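PDB 2AFB: 2-keto-3-deoxygluconate kinase, which probably catalyses the ATP-dependent phosphorylation of 2-keto-3-deoxygluconate, as a sugar kinase of the pfkB family with a ribokinase-like fold. Local coordinates for residues H143-T148 / D176-A181; V171-D176 / Y199-I204. All blocks are in the same frame, centred on the assembly; numbering follows the deposited sequence.

Contact 1 of 2, residues H143-T148 / D176-A181; sequences HFSGIT and DLNYRA
The guanidinium of R180 carries I147 over one of its faces: CD1 of the isoleucine lies 3.9 Å above the plane, displaced toward the rim. NH1 donates to Y179 O, which lies in that plane, although the donor stands well above the plane of the carbonyl; NH1 and NH2 also each bond weakly to N178 OD1. The same I147 methyl meets the amide of N178, with CD1 3.4 Å from ND2, so one methyl touches two flat polar groups. I147 reaches them because CG1 stands beside its own backbone N (chi1 -80°). At the other end, the H143 ring runs alongside D176, CE1 4.0 Å from CB, its plane turned 61° from the carboxylate; ND1 is held by S174.

Between these ends the two segments run parallel as they leave the sheet. D176 N donates to F144 O (3.1 Å), in the carbonyl plane, and D176 O receives G146 N (3.0 Å). Just past the bridge the backbones stay close enough for G146 CA to make a CA-H...O contact with L177 O, at 3.2 Å. S145 OG accepts from I147 N (3.2 Å), forming an ST turn within a type I beta turn, and also bonds to E47. Farther along, a water bridges N178 O and R180 N, with a weak bond to G146 O.

The contact thus lies where strands 139-145 and 172-176 end and their loops begin. Helix 46-56 touches H143, S145, I147 and N178, helix 155-169 packs on F144, and helix 207-214 meets D176 and L177.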
ATOM      1  N   HIS A 143       7.282  34.945 -14.431  1.00 25.46           N
ATOM      2  CA  HIS A 143       6.146  34.201 -14.963  1.00 27.36           C
ATOM      3  C   HIS A 143       4.932  34.204 -14.019  1.00 26.08           C
ATOM      4  O   HIS A 143       5.095  33.990 -12.825  1.00 29.45           O
ATOM      5  CB  HIS A 143       6.547  32.747 -15.280  1.00 28.08           C
ATOM      6  CG  HIS A 143       5.418  31.953 -15.830  1.00 23.36           C
ATOM      7  ND1 HIS A 143       4.951  32.134 -17.111  1.00 22.69           N
ATOM      8  CD2 HIS A 143       4.590  31.056 -15.240  1.00 22.15           C
ATOM      9  CE1 HIS A 143       3.919  31.332 -17.306  1.00 26.59           C
ATOM     10  NE2 HIS A 143       3.660  30.695 -16.172  1.00 20.59           N
ATOM     11  N   PHE A 144       3.726  34.443 -14.573  1.00 26.48           N
ATOM     12  CA  PHE A 144       2.455  34.341 -13.824  1.00 25.06           C
ATOM     13  C   PHE A 144       1.419  33.725 -14.727  1.00 26.52           C
ATOM     14  O   PHE A 144       1.656  33.609 -15.946  1.00 24.48           O
ATOM     15  CB  PHE A 144       1.937  35.701 -13.250  1.00 23.72           C
ATOM     16  CG  PHE A 144       1.478  36.714 -14.301  1.00 24.99           C
ATOM     17  CD1 PHE A 144       2.403  37.422 -15.073  1.00 26.01           C
ATOM     18  CD2 PHE A 144       0.127  36.978 -14.487  1.00 30.26           C
ATOM     19  CE1 PHE A 144       1.970  38.346 -16.017  1.00 27.78           C
ATOM     20  CE2 PHE A 144      -0.303  37.860 -15.414  1.00 27.84           C
ATOM     21  CZ  PHE A 144       0.615  38.550 -16.191  1.00 28.94           C
ATOM     22  N   SER A 145       0.301  33.270 -14.127  1.00 24.49           N
ATOM     23  CA  SER A 145      -0.829  32.795 -14.914  1.00 25.63           C
ATOM     24  C   SER A 145      -2.155  33.453 -14.526  1.00 26.75           C
ATOM     25  O   SER A 145      -2.300  33.987 -13.414  1.00 22.85           O
ATOM     26  CB  SER A 145      -0.951  31.292 -14.816  1.00 24.07           C
ATOM     27  OG  SER A 145      -1.903  30.948 -13.841  1.00 26.63           O
ATOM     28  N   GLY A 146      -3.133  33.389 -15.436  1.00 30.80           N
ATOM     29  CA  GLY A 146      -4.485  33.962 -15.192  1.00 28.06           C
ATOM     30  C   GLY A 146      -5.335  33.270 -14.113  1.00 28.00           C
ATOM     31  O   GLY A 146      -6.427  33.723 -13.743  1.00 30.21           O
ATOM     32  N   ILE A 147      -4.847  32.156 -13.599  1.00 31.99           N
ATOM     33  CA  ILE A 147      -5.494  31.519 -12.478  1.00 32.63           C
ATOM     34  C   ILE A 147      -5.416  32.412 -11.246  1.00 32.71           C
ATOM     35  O   ILE A 147      -6.334  32.413 -10.433  1.00 34.40           O
ATOM     36  CB  ILE A 147      -4.842  30.160 -12.187  1.00 33.33           C
ATOM     37  CG1 ILE A 147      -5.388  29.127 -13.170  1.00 38.41           C
ATOM     38  CG2 ILE A 147      -5.139  29.694 -10.767  1.00 36.36           C
ATOM     39  CD1 ILE A 147      -4.446  28.034 -13.439  1.00 44.92           C
ATOM     40  N   THR A 148      -4.341  33.179 -11.106  1.00 29.73           N
ATOM     41  CA  THR A 148      -4.064  33.890  -9.852  1.00 31.10           C
ATOM     42  C   THR A 148      -4.886  35.156  -9.496  1.00 31.29           C
ATOM     43  O   THR A 148      -5.340  35.294  -8.390  1.00 33.74           O
ATOM     44  CB  THR A 148      -2.568  34.195  -9.787  1.00 29.53           C
ATOM     45  OG1 THR A 148      -1.883  32.948  -9.881  1.00 31.06           O
ATOM     46  CG2 THR A 148      -2.215  34.820  -8.456  1.00 37.35           C
ATOM     47  N   ASP A 176       0.873  32.708 -18.810  1.00 25.80           N
ATOM     48  CA  ASP A 176      -0.031  31.667 -19.315  1.00 28.70           C
ATOM     49  C   ASP A 176      -1.473  32.058 -18.933  1.00 28.73           C
ATOM     50  O   ASP A 176      -1.803  32.111 -17.768  1.00 28.27           O
ATOM     51  CB  ASP A 176       0.335  30.292 -18.701  1.00 26.07           C
ATOM     52  CG  ASP A 176      -0.501  29.115 -19.271  1.00 35.97           C
ATOM     53  OD1 ASP A 176      -1.619  29.343 -19.838  1.00 31.88           O
ATOM     54  OD2 ASP A 176      -0.023  27.949 -19.126  1.00 42.40           O
ATOM     55  N   LEU A 177      -2.318  32.317 -19.928  1.00 28.88           N
ATOM     56  CA  LEU A 177      -3.622  32.874 -19.692  1.00 32.06           C
ATOM     57  C   LEU A 177      -4.490  31.989 -18.802  1.00 32.28           C
ATOM     58  O   LEU A 177      -5.224  32.511 -17.972  1.00 29.21           O
ATOM     59  CB  LEU A 177      -4.349  33.167 -21.006  1.00 31.59           C
ATOM     60  CG  LEU A 177      -3.768  34.203 -21.965  1.00 32.15           C
ATOM     61  CD1 LEU A 177      -4.718  34.272 -23.179  1.00 34.53           C
ATOM     62  CD2 LEU A 177      -3.664  35.558 -21.315  1.00 42.20           C
ATOM     63  N   ASN A 178      -4.404  30.677 -18.949  1.00 32.15           N
ATOM     64  CA  ASN A 178      -5.105  29.764 -18.036  1.00 34.07           C
ATOM     65  C   ASN A 178      -6.521  30.200 -17.613  1.00 33.67           C
ATOM     66  O   ASN A 178      -6.799  30.343 -16.409  1.00 31.40           O
ATOM     67  CB  ASN A 178      -4.268  29.580 -16.754  1.00 33.12           C
ATOM     68  CG  ASN A 178      -3.397  28.351 -16.784  1.00 41.06           C
ATOM     69  OD1 ASN A 178      -3.702  27.348 -17.443  1.00 46.39           O
ATOM     70  ND2 ASN A 178      -2.300  28.420 -16.054  1.00 42.76           N
ATOM     71  N   TYR A 179      -7.398  30.444 -18.579  1.00 34.44           N
ATOM     72  CA  TYR A 179      -8.777  30.797 -18.261  1.00 35.77           C
ATOM     73  C   TYR A 179      -9.471  29.624 -17.572  1.00 37.14           C
ATOM     74  O   TYR A 179      -9.441  28.505 -18.067  1.00 34.96           O
ATOM     75  CB  TYR A 179      -9.622  31.204 -19.477  1.00 34.11           C
ATOM     76  CG  TYR A 179     -11.054  31.559 -19.088  1.00 30.66           C
ATOM     77  CD1 TYR A 179     -11.334  32.692 -18.330  1.00 31.37           C
ATOM     78  CD2 TYR A 179     -12.127  30.721 -19.420  1.00 37.18           C
ATOM     79  CE1 TYR A 179     -12.646  33.012 -17.952  1.00 34.40           C
ATOM     80  CE2 TYR A 179     -13.428  31.020 -19.023  1.00 35.43           C
ATOM     81  CZ  TYR A 179     -13.685  32.158 -18.287  1.00 34.44           C
ATOM     82  OH  TYR A 179     -14.988  32.449 -17.917  1.00 33.66           O
ATOM     83  N   ARG A 180     -10.091  29.919 -16.436  1.00 38.38           N
ATOM     84  CA  ARG A 180     -10.965  28.984 -15.716  1.00 37.30           C
ATOM     85  C   ARG A 180     -12.304  29.657 -15.432  1.00 36.46           C
ATOM     86  O   ARG A 180     -12.387  30.645 -14.701  1.00 31.16           O
ATOM     87  CB  ARG A 180     -10.313  28.586 -14.414  1.00 35.42           C
ATOM     88  CG  ARG A 180      -8.924  27.956 -14.599  1.00 40.21           C
ATOM     89  CD  ARG A 180      -9.004  26.618 -15.336  1.00 40.22           C
ATOM     90  NE  ARG A 180      -7.746  25.894 -15.295  1.00 47.99           N
ATOM     91  CZ  ARG A 180      -6.776  25.995 -16.196  1.00 50.32           C
ATOM     92  NH1 ARG A 180      -6.885  26.787 -17.257  1.00 55.05           N
ATOM     93  NH2 ARG A 180      -5.670  25.309 -16.019  1.00 49.96           N
ATOM     94  N   ALA A 181     -13.338  29.137 -16.063  1.00 36.26           N
ATOM     95  CA  ALA A 181     -14.676  29.594 -15.827  1.00 38.73           C
ATOM     96  C   ALA A 181     -15.110  29.417 -14.360  1.00 38.51           C
ATOM     97  O   ALA A 181     -15.912  30.184 -13.900  1.00 38.58           O
ATOM     98  CB  ALA A 181     -15.616  28.879 -16.755  1.00 38.85           C
TER
HETATM   99  O   HOH W   1      -8.430  31.878 -14.939  1.00 29.75           O

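Contact 2 of 2, residues V171-D176 / Y199-I204; sequences VTVSCD and YVDVLI
Strands 172-176 and 202-205 are the two parallel strands of a beta-alpha-beta unit whose connection contains helix 186-196, and V173 meets D201 where their pairing begins. V173 O accepts two neighbouring amides, D201 N at 2.8 Å and V202 N at 3.2 Å. The D201 side chain returns a bond: OD2, through its anti lone pair, takes V173 N at 3.0 Å. With CG beside its own backbone N (chi1 -55°), the aspartate turns its carboxylate back to the start of the facing strand. D201 thus engages V173 N through its carboxylate and, together with V202, V173 O through its backbone. The T172 side chain crosses that of D201 at a slant, its CG2 touching OD2 and CB.

Regular parallel pairing follows. C175 N meets V202 O almost head-on (C=O...N angle 173°), and C175 O receives I204 N at 2.9 Å. Two CA-H...O contacts, S174 to V202 O and D176 to I204 O, supplement these bonds. On one face V200 CG2 packs against C175 CB at 3.9 Å and V173 CG1 at 4.2 Å. On the other, S174 CB lies 3.9 Å from V202 CB. There I204 also crosses D176 at about a right angle, I204 CG2 3.8 Å from D176 OD2.

Strand 139-145 borders strand 172-176 on its other edge. Helix 290-304 covers the face bearing S174 and I204, whereas helix 155-169 packs on V173 and Y199, with F246 against V200 and L203.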
ATOM      1  N   VAL A 171      12.957  43.077 -16.692  1.00 26.09           N
ATOM      2  CA  VAL A 171      12.802  41.641 -16.571  1.00 27.00           C
ATOM      3  C   VAL A 171      11.792  41.150 -17.626  1.00 28.21           C
ATOM      4  O   VAL A 171      10.730  41.749 -17.779  1.00 30.85           O
ATOM      5  CB  VAL A 171      12.323  41.307 -15.148  1.00 28.51           C
ATOM      6  CG1 VAL A 171      12.053  39.792 -14.962  1.00 23.34           C
ATOM      7  CG2 VAL A 171      13.329  41.804 -14.132  1.00 30.79           C
ATOM      8  N   THR A 172      12.120  40.062 -18.338  1.00 28.04           N
ATOM      9  CA  THR A 172      11.206  39.428 -19.270  1.00 24.59           C
ATOM     10  C   THR A 172      10.067  38.806 -18.515  1.00 25.94           C
ATOM     11  O   THR A 172      10.285  38.144 -17.489  1.00 26.32           O
ATOM     12  CB  THR A 172      11.871  38.353 -20.147  1.00 26.39           C
ATOM     13  OG1 THR A 172      12.953  38.947 -20.882  1.00 23.07           O
ATOM     14  CG2 THR A 172      10.850  37.832 -21.151  1.00 24.66           C
ATOM     15  N   VAL A 173       8.857  39.048 -19.036  1.00 24.68           N
ATOM     16  CA  VAL A 173       7.616  38.662 -18.411  1.00 27.49           C
ATOM     17  C   VAL A 173       6.840  37.736 -19.348  1.00 29.10           C
ATOM     18  O   VAL A 173       6.565  38.086 -20.493  1.00 26.34           O
ATOM     19  CB  VAL A 173       6.738  39.889 -18.065  1.00 25.17           C
ATOM     20  CG1 VAL A 173       5.353  39.481 -17.664  1.00 28.84           C
ATOM     21  CG2 VAL A 173       7.378  40.738 -16.975  1.00 30.41           C
ATOM     22  N   SER A 174       6.502  36.546 -18.836  1.00 27.77           N
ATOM     23  CA  SER A 174       5.556  35.670 -19.480  1.00 25.41           C
ATOM     24  C   SER A 174       4.255  35.528 -18.655  1.00 25.06           C
ATOM     25  O   SER A 174       4.228  35.655 -17.417  1.00 20.49           O
ATOM     26  CB  SER A 174       6.185  34.292 -19.749  1.00 25.20           C
ATOM     27  OG  SER A 174       6.446  33.623 -18.542  1.00 27.09           O
ATOM     28  N   CYS A 175       3.188  35.222 -19.386  1.00 27.48           N
ATOM     29  CA  CYS A 175       1.881  34.921 -18.830  1.00 27.19           C
ATOM     30  C   CYS A 175       1.273  33.718 -19.557  1.00 25.79           C
ATOM     31  O   CYS A 175       1.178  33.723 -20.772  1.00 29.32           O
ATOM     32  CB  CYS A 175       0.951  36.120 -19.005  1.00 24.78           C
ATOM     33  SG  CYS A 175      -0.756  35.897 -18.411  1.00 30.16           S
ATOM     34  N   ASP A 176       0.873  32.708 -18.810  1.00 25.80           N
ATOM     35  CA  ASP A 176      -0.031  31.667 -19.315  1.00 28.70           C
ATOM     36  C   ASP A 176      -1.473  32.058 -18.933  1.00 28.73           C
ATOM     37  O   ASP A 176      -1.803  32.111 -17.768  1.00 28.27           O
ATOM     38  CB  ASP A 176       0.335  30.292 -18.701  1.00 26.07           C
ATOM     39  CG  ASP A 176      -0.501  29.115 -19.271  1.00 35.97           C
ATOM     40  OD1 ASP A 176      -1.619  29.343 -19.838  1.00 31.88           O
ATOM     41  OD2 ASP A 176      -0.023  27.949 -19.126  1.00 42.40           O
ATOM     42  N   TYR A 199       2.429  44.683 -19.968  1.00 35.90           N
ATOM     43  CA  TYR A 199       3.658  44.221 -19.331  1.00 35.93           C
ATOM     44  C   TYR A 199       4.181  42.882 -19.838  1.00 31.10           C
ATOM     45  O   TYR A 199       5.253  42.479 -19.439  1.00 28.86           O
ATOM     46  CB  TYR A 199       3.428  44.062 -17.836  1.00 38.30           C
ATOM     47  CG  TYR A 199       3.007  45.316 -17.132  1.00 43.14           C
ATOM     48  CD1 TYR A 199       3.921  46.324 -16.871  1.00 45.89           C
ATOM     49  CD2 TYR A 199       1.696  45.484 -16.689  1.00 46.46           C
ATOM     50  CE1 TYR A 199       3.536  47.497 -16.193  1.00 47.20           C
ATOM     51  CE2 TYR A 199       1.302  46.638 -16.001  1.00 47.58           C
ATOM     52  CZ  TYR A 199       2.224  47.643 -15.756  1.00 50.21           C
ATOM     53  OH  TYR A 199       1.827  48.800 -15.082  1.00 51.59           O
ATOM     54  N   VAL A 200       3.434  42.189 -20.692  1.00 27.88           N
ATOM     55  CA  VAL A 200       3.767  40.805 -21.035  1.00 26.34           C
ATOM     56  C   VAL A 200       4.535  40.729 -22.339  1.00 24.84           C
ATOM     57  O   VAL A 200       4.102  41.298 -23.333  1.00 25.05           O
ATOM     58  CB  VAL A 200       2.493  39.945 -21.141  1.00 28.47           C
ATOM     59  CG1 VAL A 200       2.808  38.536 -21.639  1.00 29.40           C
ATOM     60  CG2 VAL A 200       1.778  39.881 -19.776  1.00 27.77           C
ATOM     61  N   ASP A 201       5.648  40.004 -22.339  1.00 23.84           N
ATOM     62  CA  ASP A 201       6.490  39.809 -23.554  1.00 27.58           C
ATOM     63  C   ASP A 201       6.224  38.489 -24.316  1.00 26.92           C
ATOM     64  O   ASP A 201       6.322  38.416 -25.539  1.00 26.66           O
ATOM     65  CB  ASP A 201       7.977  39.855 -23.147  1.00 29.14           C
ATOM     66  CG  ASP A 201       8.337  41.139 -22.402  1.00 31.29           C
ATOM     67  OD1 ASP A 201       8.219  42.223 -23.012  1.00 34.28           O
ATOM     68  OD2 ASP A 201       8.690  41.076 -21.201  1.00 30.97           O
ATOM     69  N   VAL A 202       5.894  37.456 -23.556  1.00 27.42           N
ATOM     70  CA  VAL A 202       5.701  36.094 -24.053  1.00 24.85           C
ATOM     71  C   VAL A 202       4.341  35.593 -23.554  1.00 25.38           C
ATOM     72  O   VAL A 202       4.120  35.515 -22.343  1.00 23.76           O
ATOM     73  CB  VAL A 202       6.792  35.188 -23.497  1.00 24.52           C
ATOM     74  CG1 VAL A 202       6.560  33.714 -23.967  1.00 20.21           C
ATOM     75  CG2 VAL A 202       8.181  35.739 -23.876  1.00 25.29           C
ATOM     76  N   LEU A 203       3.469  35.238 -24.499  1.00 26.21           N
ATOM     77  CA  LEU A 203       2.114  34.711 -24.216  1.00 26.60           C
ATOM     78  C   LEU A 203       2.087  33.225 -24.399  1.00 28.14           C
ATOM     79  O   LEU A 203       2.605  32.696 -25.399  1.00 28.84           O
ATOM     80  CB  LEU A 203       1.097  35.316 -25.185  1.00 27.30           C
ATOM     81  CG  LEU A 203      -0.365  35.034 -24.843  1.00 31.08           C
ATOM     82  CD1 LEU A 203      -0.799  35.827 -23.627  1.00 28.86           C
ATOM     83  CD2 LEU A 203      -1.264  35.392 -26.023  1.00 32.15           C
ATOM     84  N   ILE A 204       1.508  32.550 -23.414  1.00 27.79           N
ATOM     85  CA  ILE A 204       1.297  31.116 -23.439  1.00 30.77           C
ATOM     86  C   ILE A 204      -0.218  30.939 -23.281  1.00 29.49           C
ATOM     87  O   ILE A 204      -0.844  31.592 -22.427  1.00 30.24           O
ATOM     88  CB  ILE A 204       2.097  30.415 -22.311  1.00 29.71           C
ATOM     89  CG1 ILE A 204       3.582  30.652 -22.548  1.00 29.83           C
ATOM     90  CG2 ILE A 204       1.813  28.955 -22.292  1.00 32.53           C
ATOM     91  CD1 ILE A 204       4.385  30.781 -21.296  1.00 32.14           C
TER

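In the fold
Contacts 1 and 2 illustrate how the parallel part of a mixed sheet changes character along one strand. Strand 172-176 lies between strands 139-145 and 202-205 and contributes D176 to both pairings. Both contacts are buried for the most part, but contact 2 has no exposed residue, whereas contact 1 ends in exposed R180. Contact 2 follows the strand pairing, with backbone bonds and aliphatic packing, and uses a carboxylate where that pairing starts. Contact 1 keeps the last parallel bridge and then leaves the strands, and turns, side-chain amide and guanidinium groups and water join in. The two are joined directly: H143 ND1 probably bonds to S174 OG and L177 N to I204 O, and F144 packs on C175.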